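Local coordinates for protein phiAB6 tailspike (Unidentified phage, PDB 5JS4) that forms a trimeric beta-helical phage tailspike that fragments the exopolysaccharide of Acinetobacter baumannii, at residues G526-N531 with K535-M540. Sequence-based numbering, arbitrary orientation.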
loop_
_atom_site.group_PDB
_atom_site.type_symbol
_atom_site.label_atom_id
_atom_site.label_comp_id
_atom_site.label_asym_id
_atom_site.label_seq_id
_atom_site.Cartn_x
_atom_site.Cartn_y
_atom_site.Cartn_z
ATOM N N GLY A 526 -10.439 6.989 8.088
ATOM C CA GLY A 526 -11.472 5.965 8.034
ATOM C C GLY A 526 -11.188 4.887 7.011
ATOM O O GLY A 526 -10.291 5.017 6.172
ATOM N N ILE A 527 -11.959 3.811 7.108
ATOM C CA ILE A 527 -11.900 2.708 6.166
ATOM C C ILE A 527 -13.272 2.635 5.517
ATOM O O ILE A 527 -14.260 2.377 6.198
ATOM C CB ILE A 527 -11.611 1.383 6.893
ATOM C CG1 ILE A 527 -10.271 1.455 7.636
ATOM C CG2 ILE A 527 -11.632 0.219 5.913
ATOM C CD1 ILE A 527 -10.216 0.558 8.854
ATOM N N SER A 528 -13.343 2.872 4.211
ATOM C CA SER A 528 -14.633 2.921 3.535
ATOM C C SER A 528 -14.602 2.257 2.179
ATOM O O SER A 528 -13.539 2.008 1.611
ATOM C CB SER A 528 -15.098 4.368 3.363
ATOM O OG SER A 528 -14.339 5.020 2.362
ATOM N N ILE A 529 -15.794 1.995 1.660
ATOM C CA ILE A 529 -15.938 1.404 0.343
ATOM C C ILE A 529 -17.268 1.850 -0.268
ATOM O O ILE A 529 -18.297 1.881 0.412
ATOM C CB ILE A 529 -15.782 -0.136 0.410
ATOM C CG1 ILE A 529 -15.722 -0.731 -1.000
ATOM C CG2 ILE A 529 -16.879 -0.767 1.260
ATOM C CD1 ILE A 529 -15.162 -2.138 -1.032
ATOM N N VAL A 530 -17.218 2.211 -1.551
ATOM C CA VAL A 530 -18.350 2.796 -2.264
ATOM C C VAL A 530 -18.227 2.437 -3.743
ATOM O O VAL A 530 -17.117 2.279 -4.251
ATOM C CB VAL A 530 -18.374 4.340 -2.086
ATOM C CG1 VAL A 530 -17.193 5.006 -2.784
ATOM C CG2 VAL A 530 -19.684 4.939 -2.571
ATOM N N ASN A 531 -19.363 2.297 -4.420
ATOM C CA ASN A 531 -19.385 2.149 -5.875
ATOM C C ASN A 531 -19.827 3.452 -6.528
ATOM O O ASN A 531 -20.492 4.275 -5.898
ATOM C CB ASN A 531 -20.319 1.014 -6.288
ATOM C CG ASN A 531 -19.812 -0.349 -5.853
ATOM O OD1 ASN A 531 -20.481 -1.064 -5.108
ATOM N ND2 ASN A 531 -18.624 -0.713 -6.313
ATOM N N LYS A 535 -25.831 4.735 -3.961
ATOM C CA LYS A 535 -25.731 5.458 -2.688
ATOM C C LYS A 535 -25.038 4.662 -1.573
ATOM O O LYS A 535 -24.587 5.241 -0.585
ATOM C CB LYS A 535 -27.142 5.860 -2.226
ATOM C CG LYS A 535 -27.205 6.868 -1.087
ATOM C CD LYS A 535 -26.782 8.261 -1.523
ATOM C CE LYS A 535 -27.036 9.295 -0.437
ATOM N NZ LYS A 535 -26.096 9.195 0.715
ATOM N N ALA A 536 -24.957 3.343 -1.715
ATOM C CA ALA A 536 -24.379 2.512 -0.656
ATOM C C ALA A 536 -22.923 2.880 -0.368
ATOM O O ALA A 536 -22.113 3.027 -1.280
ATOM C CB ALA A 536 -24.484 1.040 -1.013
ATOM N N LYS A 537 -22.603 3.050 0.909
ATOM C CA LYS A 537 -21.225 3.252 1.336
ATOM C C LYS A 537 -21.115 2.826 2.787
ATOM O O LYS A 537 -21.941 3.216 3.611
ATOM C CB LYS A 537 -20.802 4.720 1.185
ATOM C CG LYS A 537 -19.350 4.999 1.574
ATOM C CD LYS A 537 -18.908 6.406 1.192
ATOM C CE LYS A 537 -17.434 6.637 1.495
ATOM N NZ LYS A 537 -16.979 8.011 1.145
ATOM N N MET A 538 -20.110 2.010 3.090
ATOM C CA MET A 538 -19.824 1.632 4.468
ATOM C C MET A 538 -18.517 2.270 4.895
ATOM O O MET A 538 -17.575 2.352 4.109
ATOM C CB MET A 538 -19.725 0.112 4.624
ATOM C CG MET A 538 -21.060 -0.611 4.691
ATOM S SD MET A 538 -22.189 -0.078 5.996
ATOM C CE MET A 538 -21.212 -0.348 7.464
ATOM N N LEU A 539 -18.486 2.705 6.150
ATOM C CA LEU A 539 -17.348 3.384 6.746
ATOM C C LEU A 539 -17.106 2.817 8.144
ATOM O O LEU A 539 -18.041 2.730 8.939
ATOM C CB LEU A 539 -17.640 4.885 6.821
ATOM C CG LEU A 539 -16.739 5.786 7.667
ATOM C CD1 LEU A 539 -15.305 5.760 7.170
ATOM C CD2 LEU A 539 -17.282 7.205 7.656
ATOM N N MET A 540 -15.868 2.404 8.421
ATOM C CA MET A 540 -15.455 2.008 9.772
ATOM C C MET A 540 -14.544 3.089 10.354
ATOM O O MET A 540 -13.591 3.533 9.704
ATOM C CB MET A 540 -14.762 0.632 9.796
ATOM C CG MET A 540 -14.522 0.125 11.219
ATOM S SD MET A 540 -14.097 -1.619 11.426
ATOM C CE MET A 540 -12.312 -1.537 11.290
HETATM O O HOH W 1 -22.175 2.492 -3.825
#
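Ile527 and Met540 lie alongside one another on one face of a two-stranded antiparallel pairing, pointing the same way, and meet at their ends, with Ile527 CD1 3.8 Å from Met540 CE. The thioether chain runs extended to SD and bends only at its last torsion (chi3 89°), which carries the methyl toward the isoleucine. Beneath them the two backbones exchange a nearly straight pair of bonds: Met540 N reaches Ile527 O at 2.7 Å with 170° at the hydrogen, and Ile527 N returns to Met540 O. The second such pair, Ile529 with Met538, is more bent; its Ile529 N to Met538 O bond has an angle of 148°. These are the hydrogen-bonded pairs of a beta hairpin, strand 526-530 followed by strand 537-541, which continues the beta-helix of each subunit past its parallel coils, with strands 519-523 and 544-547 on its flanks. The face with Ile527, Ile529, Met538 and Met540 is turned to the trimer partners: Ile527 packs on Ile527 of both other subunits, and Met538 on Leu541 of the second subunit. On the face bearing Ser528, Val530 and Lys537, the lysine is fully extended and runs slantwise past Val530, its CG 3.8 Å from Val530 CB, to bring CE 3.6 Å from Ser528 OG. Its ammonium passes beyond the serine, where it is hydrogen-bonded to the carbonyl oxygens of Leu509 and Ser506, which probably offset the cost of burying its charge. Val530 CG2, anti to the backbone N, is thereby directed at Ala536 O, 3.3 Å away. Where the strands part, a water bridges them, accepting from Asn531 N and donating to Ala536 O at 2.6 Å, while Asn531 ND2 is hydrogen-bonded to a malonic acid molecule that probably comes from the crystallisation liquor.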